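Local coordinates for SPBc2 prophage-derived uncharacterized protein yorR (PDB 3KB2), which is of unconfirmed function but may be a nucleoside monophosphate kinase of the dTMP kinase type, and binds guanosine-3'-monophosphate-5'-diphosphate, at residues L101-S106 and S145-Q150; I5-D10 and F63-L68. All blocks are in the same frame, centred on the assembly; numbering follows the deposited sequence.

Contacts 1 and 2 lie on the same parallel sheet, whose strand order 2-3-1-4-5 is that of P-loop nucleoside monophosphate kinases. Contact 1 (101-106 with 145-150) pairs the C-terminal ends of strands 96-102 and 143-147 at one side of the sheet; contact 2 (5-10 with 63-68) joins strand 3-7 to the start of helix 64-70. Their centres are about 14 Å apart, but strands 3-7 and 96-102 are neighbours, and Leu101 N probably donates a hydrogen bond to Glu7 O over 2.8 Å. Both lie near the bound guanosine-3'-monophosphate-5'-diphosphate: the side chain of Leu101 is about 6 Å from it, and segment 5-10 ends in Asp10 of its pocket.

Contact 1. Residues L101-S106 and S145-Q150; sequences LHADPS and SWDTGQ
His102 O is gripped twice by Thr148, by the backbone N at 2.8 Å and by OG1 at 2.7 Å, the two donors reaching it from opposite faces of the carbonyl plane. The hydroxyl sits 41° out of that plane; chi1 of 67° brings OG1 round to the His102 carbonyl and leaves CG2 against Leu101 CB. Ala103 CB lies against OG1 as well. One step back, His102 N bonds to Trp146 O in a nearly straight 3.1 Å link. This is the parallel ladder of strands 96-102 and 143-147, at the C-terminal ends of strands in a sheet ordered as in P-loop nucleoside monophosphate kinases, where the chain turns into the loops beside the nucleotide. On the face bearing Leu101 and Trp146, Leu101 CD2 rests on Trp146 CB at 3.7 Å, and both side chains pack against helix 153-166, on Ile156; there Asp159 accepts from the indole NE1. On the other face the His102 ring lies over the Asp147 backbone, with Asp147 CA 4.1 Å from the ring centroid in a CH-pi contact, and Ser145 CB meets the ring at its edge. Asp147 OD2 accepts from Gly149 N at 3.1 Å, an Asx turn that bends the chain after the strand. One water links OD2 to Asp104 N, and a second joins the carboxylates of Asp104 and Asp147.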
loop_
_atom_site.group_PDB
_atom_site.type_symbol
_atom_site.label_atom_id
_atom_site.label_comp_id
_atom_site.label_asym_id
_atom_site.label_seq_id
_atom_site.Cartn_x
_atom_site.Cartn_y
_atom_site.Cartn_z
ATOM N N LEU A 101 -12.383 -15.231 2.865
ATOM C CA LEU A 101 -12.173 -15.514 1.466
ATOM C C LEU A 101 -10.692 -15.403 1.166
ATOM O O LEU A 101 -10.069 -14.380 1.456
ATOM C CB LEU A 101 -12.963 -14.535 0.603
ATOM C CG LEU A 101 -14.479 -14.521 0.809
ATOM C CD1 LEU A 101 -15.125 -13.619 -0.238
ATOM C CD2 LEU A 101 -15.035 -15.932 0.685
ATOM N N HIS A 102 -10.120 -16.456 0.586
ATOM C CA HIS A 102 -8.693 -16.449 0.269
ATOM C C HIS A 102 -8.381 -17.020 -1.111
ATOM O O HIS A 102 -9.274 -17.208 -1.942
ATOM C CB HIS A 102 -7.928 -17.249 1.331
ATOM C CG HIS A 102 -8.380 -18.672 1.446
ATOM N ND1 HIS A 102 -9.542 -19.032 2.093
ATOM C CD2 HIS A 102 -7.857 -19.816 0.946
ATOM C CE1 HIS A 102 -9.718 -20.337 1.984
ATOM N NE2 HIS A 102 -8.711 -20.837 1.292
ATOM N N ALA A 103 -7.099 -17.282 -1.345
ATOM C CA ALA A 103 -6.622 -17.864 -2.600
ATOM C C ALA A 103 -5.113 -18.020 -2.496
ATOM O O ALA A 103 -4.470 -17.333 -1.697
ATOM C CB ALA A 103 -6.971 -16.964 -3.775
ATOM N N ASP A 104 -4.548 -18.924 -3.287
ATOM C CA ASP A 104 -3.109 -19.130 -3.266
ATOM C C ASP A 104 -2.421 -17.814 -3.625
ATOM O O ASP A 104 -3.033 -16.934 -4.219
ATOM C CB ASP A 104 -2.699 -20.228 -4.265
ATOM C CG ASP A 104 -3.073 -21.632 -3.788
ATOM O OD1 ASP A 104 -3.265 -21.824 -2.562
ATOM O OD2 ASP A 104 -3.158 -22.555 -4.634
ATOM N N PRO A 105 -1.142 -17.658 -3.241
ATOM C CA PRO A 105 -0.361 -16.446 -3.523
ATOM C C PRO A 105 -0.244 -16.198 -5.021
ATOM O O PRO A 105 -0.344 -15.065 -5.489
ATOM C CB PRO A 105 0.995 -16.751 -2.888
ATOM C CG PRO A 105 0.627 -17.613 -1.728
ATOM C CD PRO A 105 -0.409 -18.545 -2.321
ATOM N N SER A 106 -0.025 -17.269 -5.771
ATOM C CA SER A 106 0.094 -17.156 -7.217
ATOM C C SER A 106 -1.158 -16.504 -7.803
ATOM O O SER A 106 -1.055 -15.591 -8.613
ATOM C CB SER A 106 0.307 -18.538 -7.829
ATOM O OG SER A 106 0.093 -18.492 -9.226
ATOM N N SER A 145 -14.517 -20.627 5.251
ATOM C CA SER A 145 -13.553 -20.217 4.250
ATOM C C SER A 145 -13.882 -20.737 2.857
ATOM O O SER A 145 -14.454 -21.812 2.693
ATOM C CB SER A 145 -12.163 -20.710 4.646
ATOM O OG SER A 145 -12.086 -22.122 4.546
ATOM N N TRP A 146 -13.488 -19.954 1.858
ATOM C CA TRP A 146 -13.696 -20.274 0.457
ATOM C C TRP A 146 -12.456 -19.878 -0.338
ATOM O O TRP A 146 -11.975 -18.746 -0.236
ATOM C CB TRP A 146 -14.911 -19.515 -0.074
ATOM C CG TRP A 146 -16.224 -20.204 0.164
ATOM C CD1 TRP A 146 -16.791 -21.171 -0.612
ATOM C CD2 TRP A 146 -17.122 -19.996 1.267
ATOM N NE1 TRP A 146 -17.985 -21.582 -0.061
ATOM C CE2 TRP A 146 -18.212 -20.877 1.091
ATOM C CE3 TRP A 146 -17.108 -19.152 2.385
ATOM C CZ2 TRP A 146 -19.279 -20.939 1.990
ATOM C CZ3 TRP A 146 -18.176 -19.214 3.285
ATOM C CH2 TRP A 146 -19.242 -20.102 3.080
ATOM N N ASP A 147 -11.939 -20.822 -1.116
ATOM C CA ASP A 147 -10.768 -20.589 -1.957
ATOM C C ASP A 147 -11.302 -19.962 -3.242
ATOM O O ASP A 147 -11.825 -20.661 -4.103
ATOM C CB ASP A 147 -10.080 -21.926 -2.259
ATOM C CG ASP A 147 -8.838 -21.784 -3.133
ATOM O OD1 ASP A 147 -8.252 -22.832 -3.486
ATOM O OD2 ASP A 147 -8.441 -20.644 -3.466
ATOM N N THR A 148 -11.170 -18.644 -3.359
ATOM C CA THR A 148 -11.659 -17.903 -4.520
ATOM C C THR A 148 -10.941 -18.297 -5.810
ATOM O O THR A 148 -11.278 -17.830 -6.896
ATOM C CB THR A 148 -11.529 -16.382 -4.284
ATOM O OG1 THR A 148 -10.149 -16.023 -4.238
ATOM C CG2 THR A 148 -12.174 -15.996 -2.967
ATOM N N GLY A 149 -9.947 -19.163 -5.679
ATOM C CA GLY A 149 -9.218 -19.619 -6.839
ATOM C C GLY A 149 -9.985 -20.714 -7.553
ATOM O O GLY A 149 -9.710 -21.004 -8.716
ATOM N N GLN A 150 -10.960 -21.309 -6.866
ATOM C CA GLN A 150 -11.764 -22.384 -7.436
ATOM C C GLN A 150 -13.260 -22.200 -7.213
ATOM O O GLN A 150 -14.070 -22.997 -7.680
ATOM C CB GLN A 150 -11.324 -23.713 -6.844
ATOM C CG GLN A 150 -9.815 -23.851 -6.805
ATOM C CD GLN A 150 -9.358 -25.282 -6.620
ATOM O OE1 GLN A 150 -9.788 -25.976 -5.691
ATOM N NE2 GLN A 150 -8.468 -25.733 -7.503
HETATM O O HOH W 1 -5.833 -23.858 -4.255
HETATM O O HOH W 2 -6.169 -20.131 -5.120
#

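Contact 2. Residues I5-D10 and F63-L68; sequences ILEGPD and FVYSNL
Glu7 carries the contact, reaching from strand 3-7 into the first turn of helix 64-70, with both carboxylate oxygens taken up there. OE1 accepts from Phe63 N at 3.0 Å, and OE2 from Ser66 N, also at 3.0 Å; each donor stands about 50° out of the carboxylate plane. Tyr65 N adds a weak bond to OE2, its N-H poorly aimed. Ser66 OG also donates to OE1, although the modelled 2.4 Å is too short for its exact length to be trusted, and the same hydroxyl is hydrogen-bonded to Tyr132 of helix 122-137. Glu7 CG lies 4.0 Å from Tyr65 CD2, and a bend at chi2 (-78°) turns the carboxylate to the N-H groups of the helix start.

Beside these polar bonds, Ile5 and Phe63 form the apolar part. Ile5 CG2 touches Phe63 CB at 3.6 Å, and Ile5 CD1 comes within 3.9 Å of Phe63 CD2. Phe63 CG is swung opposite its own backbone N (chi1 -162°), which carries the ring to Ile5, while Val64 CG1 covers the centre of one of its faces and Phe49 meets it from helix 42-52. After strand 3-7 the chain enters the P-loop at Gly8; Asp10, farther on, lines the nucleotide pocket, and Lys14 NZ bonds to Pro9 O.

The carboxylate is buried with its surroundings, and the backbone N-H groups at the helix start supply polar partners for it; they would probably help to offset its negative charge.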
loop_
_atom_site.group_PDB
_atom_site.type_symbol
_atom_site.label_atom_id
_atom_site.label_comp_id
_atom_site.label_asym_id
_atom_site.label_seq_id
_atom_site.Cartn_x
_atom_site.Cartn_y
_atom_site.Cartn_z
ATOM N N ILE A 5 -19.833 -11.074 8.059
ATOM C CA ILE A 5 -18.526 -10.434 8.048
ATOM C C ILE A 5 -17.622 -11.060 6.983
ATOM O O ILE A 5 -17.381 -12.275 6.987
ATOM C CB ILE A 5 -17.873 -10.558 9.446
ATOM C CG1 ILE A 5 -18.758 -9.849 10.484
ATOM C CG2 ILE A 5 -16.501 -9.935 9.452
ATOM C CD1 ILE A 5 -18.544 -10.336 11.887
ATOM N N LEU A 6 -17.125 -10.227 6.076
ATOM C CA LEU A 6 -16.255 -10.685 4.990
ATOM C C LEU A 6 -14.811 -10.280 5.237
ATOM O O LEU A 6 -14.486 -9.100 5.289
ATOM C CB LEU A 6 -16.746 -10.103 3.665
ATOM C CG LEU A 6 -18.210 -10.461 3.398
ATOM C CD1 LEU A 6 -18.687 -9.797 2.122
ATOM C CD2 LEU A 6 -18.346 -11.987 3.293
ATOM N N GLU A 7 -13.943 -11.271 5.381
ATOM C CA GLU A 7 -12.541 -11.010 5.641
ATOM C C GLU A 7 -11.663 -11.738 4.646
ATOM O O GLU A 7 -12.092 -12.688 3.994
ATOM C CB GLU A 7 -12.178 -11.441 7.070
ATOM C CG GLU A 7 -12.861 -10.629 8.160
ATOM C CD GLU A 7 -12.205 -9.280 8.368
ATOM O OE1 GLU A 7 -11.859 -8.627 7.359
ATOM O OE2 GLU A 7 -12.043 -8.858 9.537
ATOM N N GLY A 8 -10.422 -11.286 4.541
ATOM C CA GLY A 8 -9.495 -11.909 3.623
ATOM C C GLY A 8 -8.686 -10.870 2.879
ATOM O O GLY A 8 -9.043 -9.683 2.861
ATOM N N PRO A 9 -7.574 -11.292 2.257
ATOM C CA PRO A 9 -6.694 -10.404 1.496
ATOM C C PRO A 9 -7.406 -9.816 0.281
ATOM O O PRO A 9 -8.504 -10.248 -0.078
ATOM C CB PRO A 9 -5.551 -11.327 1.090
ATOM C CG PRO A 9 -6.257 -12.652 0.915
ATOM C CD PRO A 9 -7.101 -12.687 2.167
ATOM N N ASP A 10 -6.761 -8.842 -0.354
ATOM C CA ASP A 10 -7.300 -8.175 -1.535
ATOM C C ASP A 10 -7.551 -9.095 -2.720
ATOM O O ASP A 10 -6.929 -10.152 -2.861
ATOM C CB ASP A 10 -6.348 -7.082 -2.002
ATOM C CG ASP A 10 -6.329 -5.891 -1.082
ATOM O OD1 ASP A 10 -5.641 -4.906 -1.431
ATOM O OD2 ASP A 10 -6.991 -5.940 -0.022
ATOM N N PHE A 63 -13.377 -6.330 8.629
ATOM C CA PHE A 63 -13.711 -5.958 9.994
ATOM C C PHE A 63 -12.533 -6.073 10.986
ATOM O O PHE A 63 -11.406 -5.713 10.649
ATOM C CB PHE A 63 -14.918 -6.824 10.414
ATOM C CG PHE A 63 -15.681 -6.302 11.604
ATOM C CD1 PHE A 63 -15.707 -4.942 11.906
ATOM C CD2 PHE A 63 -16.390 -7.179 12.420
ATOM C CE1 PHE A 63 -16.430 -4.470 13.005
ATOM C CE2 PHE A 63 -17.112 -6.712 13.516
ATOM C CZ PHE A 63 -17.129 -5.359 13.807
ATOM N N VAL A 64 -12.805 -6.560 12.200
ATOM C CA VAL A 64 -11.793 -6.690 13.251
ATOM C C VAL A 64 -10.588 -7.556 12.894
ATOM O O VAL A 64 -9.485 -7.297 13.360
ATOM C CB VAL A 64 -12.398 -7.240 14.589
ATOM C CG1 VAL A 64 -13.411 -6.249 15.166
ATOM C CG2 VAL A 64 -13.067 -8.605 14.352
ATOM N N TYR A 65 -10.777 -8.583 12.079
ATOM C CA TYR A 65 -9.649 -9.433 11.739
ATOM C C TYR A 65 -8.677 -8.749 10.796
ATOM O O TYR A 65 -7.468 -8.844 10.994
ATOM C CB TYR A 65 -10.154 -10.769 11.201
ATOM C CG TYR A 65 -11.002 -11.465 12.242
ATOM C CD1 TYR A 65 -10.455 -11.845 13.479
ATOM C CD2 TYR A 65 -12.367 -11.656 12.039
ATOM C CE1 TYR A 65 -11.251 -12.384 14.481
ATOM C CE2 TYR A 65 -13.169 -12.193 13.029
ATOM C CZ TYR A 65 -12.615 -12.553 14.246
ATOM O OH TYR A 65 -13.446 -13.074 15.217
ATOM N N SER A 66 -9.182 -8.041 9.788
ATOM C CA SER A 66 -8.285 -7.326 8.891
ATOM C C SER A 66 -7.512 -6.293 9.715
ATOM O O SER A 66 -6.371 -5.978 9.396
ATOM C CB SER A 66 -9.063 -6.604 7.794
ATOM O OG SER A 66 -9.800 -7.510 7.011
ATOM N N ASN A 67 -8.132 -5.753 10.765
ATOM C CA ASN A 67 -7.442 -4.774 11.592
ATOM C C ASN A 67 -6.193 -5.394 12.201
ATOM O O ASN A 67 -5.128 -4.789 12.181
ATOM C CB ASN A 67 -8.334 -4.248 12.708
ATOM C CG ASN A 67 -7.582 -3.349 13.661
ATOM O OD1 ASN A 67 -7.207 -2.233 13.319
ATOM N ND2 ASN A 67 -7.350 -3.838 14.861
ATOM N N LEU A 68 -6.332 -6.603 12.734
ATOM C CA LEU A 68 -5.217 -7.323 13.330
ATOM C C LEU A 68 -4.072 -7.570 12.348
ATOM O O LEU A 68 -2.901 -7.573 12.737
ATOM C CB LEU A 68 -5.710 -8.658 13.891
ATOM C CG LEU A 68 -6.178 -8.634 15.349
ATOM C CD1 LEU A 68 -7.034 -7.409 15.621
ATOM C CD2 LEU A 68 -6.957 -9.917 15.638
#